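Local coordinates for protein integrase (Bovine immunodeficiency virus, PDB 3KKS) that probably inserts the DNA copy of the viral genome into host DNA, as retroviral integrases do, using this RNase H-like catalytic core, at residues 7-12 with 31-36; 19-24 with 96-101; 47-52 with 77-82. All coordinates share one frame; numbering follows the deposited sequence.

Contact 1. Residues 7-12 with 31-36; sequences MDNTHW and QVIPEE
N9 and H11, on strand 4-12, both reach the carboxylate of E36, while N9 also rests on I33. The polar groups are that carboxylate, an amide and an imidazole. E36 and N9 run antiparallel alongside one another, their carboxylate and amide planes 82° apart. E36 OE2 lies beside N9 CB at 3.3 Å, with N9 ND2 only slightly farther from it at 3.4 Å. The other oxygen, E36 OE1, sits at the edge of the H11 ring near its plane, 3.6 Å from H11 NE2. In the second kind of contact a methyl meets an amide oxygen: I33 CD1 lies 3.7 Å from N9 OD1, the isoleucine arm set across the asparagine. A chi1 of 55° sends I33 CG1 and CD1 out toward strand 4-12. In the sheet of the RNase H-like integrase core, strand 15-22 runs between strands 28-33 and 4-12, so the contact skips a strand; N9 touches W18, and I33 and E36 touch I16. C64 and F65 of helix 63-66 also touch N9. The neighbouring D8 lies close to D60, consistent with the acidic pair of an integrase active site. The methyl gives N9 OD1 no hydrogen bond, leaving this oxygen buried without a polar partner, and the acid beside H11 would probably favour the protonated imidazole.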
loop_
_atom_site.group_PDB
_atom_site.type_symbol
_atom_site.label_atom_id
_atom_site.label_comp_id
_atom_site.label_asym_id
_atom_site.label_seq_id
_atom_site.Cartn_x
_atom_site.Cartn_y
_atom_site.Cartn_z
ATOM N N MET A 7 -2.030 -0.580 -5.466
ATOM C CA MET A 7 -2.948 -0.994 -4.429
ATOM C C MET A 7 -3.727 -2.240 -4.789
ATOM O O MET A 7 -3.991 -2.510 -5.958
ATOM C CB MET A 7 -3.925 0.140 -4.138
ATOM C CG MET A 7 -4.660 0.634 -5.366
ATOM S SD MET A 7 -5.815 1.979 -4.998
ATOM C CE MET A 7 -6.406 2.337 -6.691
ATOM N N ASP A 8 -4.098 -2.985 -3.756
ATOM C CA ASP A 8 -4.863 -4.212 -3.899
ATOM C C ASP A 8 -5.574 -4.467 -2.581
ATOM O O ASP A 8 -5.168 -3.968 -1.530
ATOM C CB ASP A 8 -3.943 -5.405 -4.194
ATOM C CG ASP A 8 -3.384 -5.384 -5.603
ATOM O OD1 ASP A 8 -4.186 -5.501 -6.562
ATOM O OD2 ASP A 8 -2.145 -5.257 -5.755
ATOM N N ASN A 9 -6.652 -5.230 -2.652
ATOM C CA ASN A 9 -7.396 -5.597 -1.469
ATOM C C ASN A 9 -7.006 -7.031 -1.199
ATOM O O ASN A 9 -6.844 -7.817 -2.129
ATOM C CB ASN A 9 -8.897 -5.509 -1.719
ATOM C CG ASN A 9 -9.374 -4.087 -1.818
ATOM O OD1 ASN A 9 -9.029 -3.253 -0.985
ATOM N ND2 ASN A 9 -10.180 -3.798 -2.831
ATOM N N THR A 10 -6.824 -7.368 0.068
ATOM C CA THR A 10 -6.468 -8.729 0.414
ATOM C C THR A 10 -7.311 -9.149 1.591
ATOM O O THR A 10 -8.052 -8.351 2.159
ATOM C CB THR A 10 -4.996 -8.860 0.821
ATOM O OG1 THR A 10 -4.767 -8.113 2.021
ATOM C CG2 THR A 10 -4.097 -8.340 -0.276
ATOM N N HIS A 11 -7.184 -10.413 1.954
ATOM C CA HIS A 11 -7.919 -10.952 3.075
ATOM C C HIS A 11 -6.982 -11.644 4.026
ATOM O O HIS A 11 -6.037 -12.319 3.636
ATOM C CB HIS A 11 -8.965 -11.958 2.603
ATOM C CG HIS A 11 -9.969 -11.380 1.668
ATOM N ND1 HIS A 11 -11.242 -11.025 2.060
ATOM C CD2 HIS A 11 -9.870 -11.037 0.358
ATOM C CE1 HIS A 11 -11.880 -10.486 1.039
ATOM N NE2 HIS A 11 -11.073 -10.481 -0.003
ATOM N N TRP A 12 -7.281 -11.452 5.294
ATOM C CA TRP A 12 -6.559 -12.043 6.397
ATOM C C TRP A 12 -7.723 -12.489 7.267
ATOM O O TRP A 12 -8.319 -11.676 7.958
ATOM C CB TRP A 12 -5.746 -10.977 7.094
ATOM C CG TRP A 12 -5.081 -11.525 8.269
ATOM C CD1 TRP A 12 -5.355 -11.259 9.565
ATOM C CD2 TRP A 12 -3.989 -12.427 8.249
ATOM N NE1 TRP A 12 -4.482 -11.939 10.373
ATOM C CE2 TRP A 12 -3.629 -12.665 9.588
ATOM C CE3 TRP A 12 -3.269 -13.056 7.225
ATOM C CZ2 TRP A 12 -2.575 -13.514 9.938
ATOM C CZ3 TRP A 12 -2.207 -13.912 7.569
ATOM C CH2 TRP A 12 -1.873 -14.124 8.919
ATOM N N GLN A 31 -4.614 -0.786 5.380
ATOM C CA GLN A 31 -5.699 -0.326 6.234
ATOM C C GLN A 31 -6.812 -1.361 6.209
ATOM O O GLN A 31 -7.144 -1.876 5.147
ATOM C CB GLN A 31 -6.245 0.994 5.682
ATOM C CG GLN A 31 -6.567 2.046 6.711
ATOM C CD GLN A 31 -5.367 2.908 7.059
ATOM O OE1 GLN A 31 -4.360 2.422 7.570
ATOM N NE2 GLN A 31 -5.472 4.200 6.781
ATOM N N VAL A 32 -7.379 -1.679 7.367
ATOM C CA VAL A 32 -8.491 -2.627 7.411
ATOM C C VAL A 32 -9.736 -1.878 6.927
ATOM O O VAL A 32 -9.931 -0.720 7.287
ATOM C CB VAL A 32 -8.788 -3.113 8.845
ATOM C CG1 VAL A 32 -10.052 -3.972 8.840
ATOM C CG2 VAL A 32 -7.618 -3.894 9.392
ATOM N N ILE A 33 -10.573 -2.519 6.121
ATOM C CA ILE A 33 -11.794 -1.859 5.653
ATOM C C ILE A 33 -13.045 -2.723 5.911
ATOM O O ILE A 33 -12.978 -3.954 5.882
ATOM C CB ILE A 33 -11.700 -1.495 4.155
ATOM C CG1 ILE A 33 -11.382 -2.734 3.329
ATOM C CG2 ILE A 33 -10.619 -0.427 3.944
ATOM C CD1 ILE A 33 -11.319 -2.459 1.864
ATOM N N PRO A 34 -14.197 -2.076 6.175
ATOM C CA PRO A 34 -15.485 -2.722 6.453
ATOM C C PRO A 34 -15.985 -3.647 5.354
ATOM O O PRO A 34 -16.544 -4.710 5.628
ATOM C CB PRO A 34 -16.426 -1.538 6.661
ATOM C CG PRO A 34 -15.535 -0.476 7.181
ATOM C CD PRO A 34 -14.335 -0.614 6.275
ATOM N N GLU A 35 -15.787 -3.232 4.109
ATOM C CA GLU A 35 -16.223 -4.011 2.961
ATOM C C GLU A 35 -15.534 -3.487 1.707
ATOM O O GLU A 35 -15.106 -2.329 1.668
ATOM C CB GLU A 35 -17.743 -3.906 2.818
ATOM C CG GLU A 35 -18.275 -2.481 2.914
ATOM C CD GLU A 35 -19.786 -2.397 2.735
ATOM O OE1 GLU A 35 -20.340 -1.286 2.877
ATOM O OE2 GLU A 35 -20.421 -3.436 2.450
ATOM N N GLU A 36 -15.415 -4.339 0.693
ATOM C CA GLU A 36 -14.768 -3.960 -0.561
ATOM C C GLU A 36 -15.656 -3.106 -1.453
ATOM O O GLU A 36 -16.310 -3.617 -2.363
ATOM C CB GLU A 36 -14.341 -5.200 -1.341
ATOM C CG GLU A 36 -13.003 -5.777 -0.929
ATOM C CD GLU A 36 -12.620 -6.978 -1.764
ATOM O OE1 GLU A 36 -13.201 -8.066 -1.541
ATOM O OE2 GLU A 36 -11.748 -6.828 -2.647
#

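Contact 2. Residues 19-24 with 96-101; sequences VAVETN and ERAHRD
The imidazole of H99 meets V19 obliquely, its CE1 and NE2 corner coming against the valine while a water lies at the ring edge, in plane. V19 CG1 is 3.7 Å from H99 NE2, and V19 CB is nearly as near to H99 CE1. V19 reaches out from the strand and H99 comes to meet it from the helix. The water is hydrogen-bonded to H99 NE2 at 2.8 Å and lies 2.9 Å from V19 O, to which it probably donates, so it links the ring edge to the strand backbone beside the valine packing. With chi1 at -82°, H99 CG is anti to the carbonyl carbon, and the ring swings from the flank of the helix down to the strand. At the preceding helix residue the packing is purely apolar: A98 CB meets V21 CG2 at 3.9 Å. Away from the interface, R100 NE binds D101 OD2 at 3.0 Å in a salt bridge, the oxygen being met nearly along its C-O direction, and D101 holds a second arginine, R131, through OD1. The contact is a helix-on-sheet layer of the RNase H-like fold: V19 and V21 face helix 89-109, A20 points to the other side of the sheet, V28 of strand 28-33 extends the floor under A98, and T10 of strand 4-12 flanks H99.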
loop_
_atom_site.group_PDB
_atom_site.type_symbol
_atom_site.label_atom_id
_atom_site.label_comp_id
_atom_site.label_asym_id
_atom_site.label_seq_id
_atom_site.Cartn_x
_atom_site.Cartn_y
_atom_site.Cartn_z
ATOM N N VAL A 19 -4.268 -2.627 0.652
ATOM C CA VAL A 19 -2.814 -2.532 0.723
ATOM C C VAL A 19 -2.187 -1.744 -0.421
ATOM O O VAL A 19 -2.454 -2.003 -1.591
ATOM C CB VAL A 19 -2.181 -3.949 0.721
ATOM C CG1 VAL A 19 -0.652 -3.847 0.741
ATOM C CG2 VAL A 19 -2.684 -4.754 1.917
ATOM N N ALA A 20 -1.332 -0.785 -0.088
ATOM C CA ALA A 20 -0.658 -0.006 -1.120
ATOM C C ALA A 20 0.843 -0.115 -0.913
ATOM O O ALA A 20 1.330 -0.007 0.210
ATOM C CB ALA A 20 -1.097 1.467 -1.071
ATOM N N VAL A 21 1.578 -0.341 -1.999
ATOM C CA VAL A 21 3.024 -0.451 -1.918
ATOM C C VAL A 21 3.688 0.579 -2.811
ATOM O O VAL A 21 3.341 0.703 -3.990
ATOM C CB VAL A 21 3.516 -1.850 -2.353
ATOM C CG1 VAL A 21 5.046 -1.922 -2.247
ATOM C CG2 VAL A 21 2.858 -2.920 -1.488
ATOM N N GLU A 22 4.638 1.327 -2.258
ATOM C CA GLU A 22 5.343 2.318 -3.057
ATOM C C GLU A 22 6.459 1.534 -3.742
ATOM O O GLU A 22 7.337 0.992 -3.082
ATOM C CB GLU A 22 5.898 3.427 -2.163
ATOM C CG GLU A 22 6.250 4.707 -2.912
ATOM C CD GLU A 22 7.701 4.754 -3.350
ATOM O OE1 GLU A 22 7.955 4.946 -4.551
ATOM O OE2 GLU A 22 8.585 4.605 -2.484
ATOM N N THR A 23 6.406 1.479 -5.069
ATOM C CA THR A 23 7.352 0.706 -5.878
ATOM C C THR A 23 8.838 0.964 -5.701
ATOM O O THR A 23 9.628 0.024 -5.646
ATOM C CB THR A 23 7.030 0.835 -7.381
ATOM O OG1 THR A 23 7.137 2.205 -7.781
ATOM C CG2 THR A 23 5.633 0.357 -7.661
ATOM N N ASN A 24 9.238 2.224 -5.617
ATOM C CA ASN A 24 10.655 2.520 -5.463
ATOM C C ASN A 24 11.222 2.113 -4.108
ATOM O O ASN A 24 12.224 1.407 -4.036
ATOM C CB ASN A 24 10.925 4.004 -5.694
ATOM C CG ASN A 24 12.402 4.354 -5.564
ATOM O OD1 ASN A 24 13.246 3.833 -6.296
ATOM N ND2 ASN A 24 12.721 5.239 -4.630
ATOM N N GLU A 96 4.623 -8.261 -4.830
ATOM C CA GLU A 96 4.329 -9.637 -4.451
ATOM C C GLU A 96 5.022 -9.982 -3.140
ATOM O O GLU A 96 4.413 -10.534 -2.226
ATOM C CB GLU A 96 4.816 -10.597 -5.534
ATOM C CG GLU A 96 4.190 -10.389 -6.900
ATOM C CD GLU A 96 2.743 -10.817 -6.945
ATOM O OE1 GLU A 96 2.223 -11.256 -5.891
ATOM O OE2 GLU A 96 2.129 -10.715 -8.034
ATOM N N ARG A 97 6.307 -9.665 -3.061
ATOM C CA ARG A 97 7.079 -9.938 -1.859
ATOM C C ARG A 97 6.513 -9.194 -0.644
ATOM O O ARG A 97 6.438 -9.752 0.449
ATOM C CB ARG A 97 8.540 -9.547 -2.072
ATOM C CG ARG A 97 9.415 -9.763 -0.851
ATOM C CD ARG A 97 10.886 -9.453 -1.131
ATOM N NE ARG A 97 11.072 -8.122 -1.705
ATOM C CZ ARG A 97 11.962 -7.231 -1.276
ATOM N NH1 ARG A 97 12.048 -6.049 -1.873
ATOM N NH2 ARG A 97 12.754 -7.508 -0.246
ATOM N N ALA A 98 6.115 -7.941 -0.835
ATOM C CA ALA A 98 5.562 -7.147 0.259
ATOM C C ALA A 98 4.296 -7.776 0.836
ATOM O O ALA A 98 4.129 -7.830 2.048
ATOM C CB ALA A 98 5.267 -5.717 -0.218
ATOM N N HIS A 99 3.401 -8.246 -0.023
ATOM C CA HIS A 99 2.164 -8.864 0.454
ATOM C C HIS A 99 2.453 -10.122 1.253
ATOM O O HIS A 99 1.770 -10.422 2.227
ATOM C CB HIS A 99 1.243 -9.209 -0.720
ATOM C CG HIS A 99 0.440 -8.047 -1.216
ATOM N ND1 HIS A 99 -0.925 -7.957 -1.033
ATOM C CD2 HIS A 99 0.807 -6.922 -1.870
ATOM C CE1 HIS A 99 -1.361 -6.825 -1.557
ATOM N NE2 HIS A 99 -0.332 -6.178 -2.071
ATOM N N ARG A 100 3.473 -10.857 0.825
ATOM C CA ARG A 100 3.876 -12.091 1.488
ATOM C C ARG A 100 4.481 -11.755 2.847
ATOM O O ARG A 100 4.113 -12.336 3.863
ATOM C CB ARG A 100 4.899 -12.825 0.609
ATOM C CG ARG A 100 5.109 -14.284 0.945
ATOM C CD ARG A 100 6.004 -14.459 2.153
ATOM N NE ARG A 100 7.298 -13.801 1.984
ATOM C CZ ARG A 100 8.133 -14.023 0.970
ATOM N NH1 ARG A 100 7.813 -14.892 0.018
ATOM N NH2 ARG A 100 9.293 -13.376 0.908
ATOM N N ASP A 101 5.403 -10.800 2.854
ATOM C CA ASP A 101 6.061 -10.375 4.080
ATOM C C ASP A 101 5.059 -9.786 5.074
ATOM O O ASP A 101 5.207 -9.941 6.284
ATOM C CB ASP A 101 7.138 -9.338 3.756
ATOM C CG ASP A 101 8.314 -9.935 3.010
ATOM O OD1 ASP A 101 9.190 -9.170 2.562
ATOM O OD2 ASP A 101 8.366 -11.174 2.878
HETATM O O HOH W 1 -0.752 -3.664 -3.269
#

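Contact 3. Residues 47-52 with 77-82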
loop_
_atom_site.group_PDB
_atom_site.type_symbol
_atom_site.label_atom_id
_atom_site.label_comp_id
_atom_site.label_asym_id
_atom_site.label_seq_id
_atom_site.Cartn_x
_atom_site.Cartn_y
_atom_site.Cartn_z
ATOM N N GLN A 47 -6.462 8.969 2.553
ATOM C CA GLN A 47 -5.542 8.800 3.683
ATOM C C GLN A 47 -4.106 8.693 3.163
ATOM O O GLN A 47 -3.179 9.272 3.724
ATOM C CB GLN A 47 -5.860 7.519 4.456
ATOM C CG GLN A 47 -7.086 7.556 5.363
ATOM C CD GLN A 47 -6.752 7.951 6.799
ATOM O OE1 GLN A 47 -5.738 7.520 7.354
ATOM N NE2 GLN A 47 -7.616 8.758 7.410
ATOM N N LEU A 48 -3.929 7.932 2.086
ATOM C CA LEU A 48 -2.611 7.741 1.494
ATOM C C LEU A 48 -2.056 9.064 0.975
ATOM O O LEU A 48 -0.898 9.403 1.218
ATOM C CB LEU A 48 -2.688 6.750 0.333
ATOM C CG LEU A 48 -1.324 6.241 -0.142
ATOM C CD1 LEU A 48 -0.737 5.294 0.913
ATOM C CD2 LEU A 48 -1.476 5.523 -1.466
ATOM N N ILE A 49 -2.898 9.800 0.261
ATOM C CA ILE A 49 -2.509 11.082 -0.312
ATOM C C ILE A 49 -2.276 12.098 0.808
ATOM O O ILE A 49 -1.524 13.052 0.649
ATOM C CB ILE A 49 -3.606 11.569 -1.314
ATOM C CG1 ILE A 49 -2.954 12.053 -2.605
ATOM C CG2 ILE A 49 -4.486 12.650 -0.682
ATOM C CD1 ILE A 49 -2.068 13.264 -2.433
ATOM N N GLN A 50 -2.907 11.853 1.950
ATOM C CA GLN A 50 -2.789 12.705 3.136
ATOM C C GLN A 50 -1.415 12.551 3.787
ATOM O O GLN A 50 -0.777 13.532 4.171
ATOM C CB GLN A 50 -3.874 12.306 4.149
ATOM C CG GLN A 50 -3.655 12.750 5.602
ATOM C CD GLN A 50 -4.505 11.945 6.596
ATOM O OE1 GLN A 50 -5.697 11.686 6.365
ATOM N NE2 GLN A 50 -3.895 11.550 7.710
ATOM N N ARG A 51 -0.970 11.305 3.904
ATOM C CA ARG A 51 0.301 10.984 4.540
ATOM C C ARG A 51 1.532 10.961 3.632
ATOM O O ARG A 51 2.625 11.316 4.056
ATOM C CB ARG A 51 0.176 9.628 5.237
ATOM C CG ARG A 51 -1.069 9.503 6.108
ATOM C CD ARG A 51 -1.217 8.105 6.713
ATOM N NE ARG A 51 -2.450 7.974 7.492
ATOM C CZ ARG A 51 -2.778 8.761 8.511
ATOM N NH1 ARG A 51 -1.960 9.738 8.882
ATOM N NH2 ARG A 51 -3.922 8.581 9.158
ATOM N N TYR A 52 1.357 10.558 2.383
ATOM C CA TYR A 52 2.485 10.445 1.473
ATOM C C TYR A 52 2.302 11.216 0.173
ATOM O O TYR A 52 1.290 11.873 -0.050
ATOM C CB TYR A 52 2.689 8.969 1.123
ATOM C CG TYR A 52 2.868 8.057 2.317
ATOM C CD1 TYR A 52 4.134 7.800 2.835
ATOM C CD2 TYR A 52 1.774 7.435 2.915
ATOM C CE1 TYR A 52 4.315 6.945 3.913
ATOM C CE2 TYR A 52 1.943 6.575 3.997
ATOM C CZ TYR A 52 3.218 6.336 4.488
ATOM O OH TYR A 52 3.411 5.488 5.550
ATOM N N LEU A 77 -7.324 14.747 -7.384
ATOM C CA LEU A 77 -6.079 14.772 -6.620
ATOM C C LEU A 77 -4.849 14.853 -7.522
ATOM O O LEU A 77 -3.720 14.762 -7.051
ATOM C CB LEU A 77 -5.982 13.522 -5.741
ATOM C CG LEU A 77 -7.032 13.339 -4.643
ATOM C CD1 LEU A 77 -6.999 11.905 -4.139
ATOM C CD2 LEU A 77 -6.773 14.325 -3.504
ATOM N N GLY A 78 -5.071 15.028 -8.821
ATOM C CA GLY A 78 -3.961 15.104 -9.755
ATOM C C GLY A 78 -3.091 13.863 -9.712
ATOM O O GLY A 78 -1.865 13.957 -9.685
ATOM N N ILE A 79 -3.723 12.695 -9.701
ATOM C CA ILE A 79 -3.000 11.429 -9.656
ATOM C C ILE A 79 -3.206 10.630 -10.940
ATOM O O ILE A 79 -4.328 10.425 -11.379
ATOM C CB ILE A 79 -3.472 10.560 -8.467
ATOM C CG1 ILE A 79 -3.080 11.217 -7.143
ATOM C CG2 ILE A 79 -2.865 9.171 -8.561
ATOM C CD1 ILE A 79 -3.637 10.500 -5.929
ATOM N N THR A 80 -2.117 10.181 -11.539
ATOM C CA THR A 80 -2.225 9.387 -12.750
ATOM C C THR A 80 -2.707 8.013 -12.318
ATOM O O THR A 80 -2.159 7.423 -11.391
ATOM C CB THR A 80 -0.874 9.251 -13.441
ATOM O OG1 THR A 80 -0.339 10.554 -13.680
ATOM C CG2 THR A 80 -1.025 8.521 -14.766
ATOM N N LYS A 81 -3.743 7.509 -12.974
ATOM C CA LYS A 81 -4.279 6.204 -12.625
ATOM C C LYS A 81 -4.257 5.260 -13.812
ATOM O O LYS A 81 -4.606 5.642 -14.928
ATOM C CB LYS A 81 -5.709 6.343 -12.096
ATOM C CG LYS A 81 -6.409 5.018 -11.841
ATOM C CD LYS A 81 -7.809 5.232 -11.276
ATOM C CE LYS A 81 -8.651 3.971 -11.391
ATOM N NZ LYS A 81 -7.999 2.797 -10.775
ATOM N N THR A 82 -3.829 4.029 -13.559
ATOM C CA THR A 82 -3.754 3.003 -14.589
ATOM C C THR A 82 -4.323 1.707 -14.036
ATOM O O THR A 82 -4.565 1.594 -12.832
ATOM C CB THR A 82 -2.297 2.780 -15.065
ATOM O OG1 THR A 82 -1.456 2.472 -13.945
ATOM C CG2 THR A 82 -1.776 4.038 -15.760
#
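Helix 38-51 passes nearest to the turn that follows helix 68-76 at I49 and L77, whose CA atoms are 8.1 Å apart. That turn is a Schellman motif: G78, with positive phi, is its C-prime residue, and the I79 backbone N bonds back to C74 O as the chain leaves the helix for strand 80-83. It closes a beta-alpha-beta crossover, since strands 56-59 and 80-83 are parallel neighbours in the sheet of the RNase H-like fold. Across the contact the packing is wholly apolar and centres on I49, which straddles the turn with its two branches. I49 CG1 touches I79 CD1 at 3.7 Å, and I49 CG2 touches L77 CD2 at 4.0 Å. Each partner lies alongside I49, running antiparallel to it, and no hydrogen bond joins the segments. The torsion of I49 is unusual: chi1 of -134° lies far from a staggered position and sets CG1 and CG2 toward different partners. I79 is the buried member of the trio; it also packs on V54, on L57 of strand 56-59 and on C74, so the contact is continuous with the core under the sheet edge. L77 and I49 lie nearer the surface. Past I49, the helix ends with the Y52 backbone N on L48 O, and the Y52 ring meets Y143 edge-to-face and W5 at an inclined angle. On the exposed flank of that last turn, R51 reaches back along the helix: its NH2 donates to Q47 OE1 at 2.8 Å, tilted 25° from the carbonyl plane.

Overall arrangement
All three contacts serve one five-stranded mixed sheet with helices on both faces. Contacts 1 and 2 interleave along the chain, their centres about 14 Å apart, and join directly where D8 O probably accepts a hydrogen bond from V19 N. Contact 3 follows contact 1, lies within the loop closed by contact 2, and is centred about 18 Å and 17 Å from them. The sheet separates the helices; A20 CB packs on L48 CD2 between contacts 2 and 3, and Q31 on Q47 between 1 and 3. Within the integrase core, contact 1 joins strand 4-12 to the end of strand 28-33 and the following loop, contact 2 joins helix 89-109 to the sheet, and contact 3 packs helix 38-51 on the turn leading into strand 80-83.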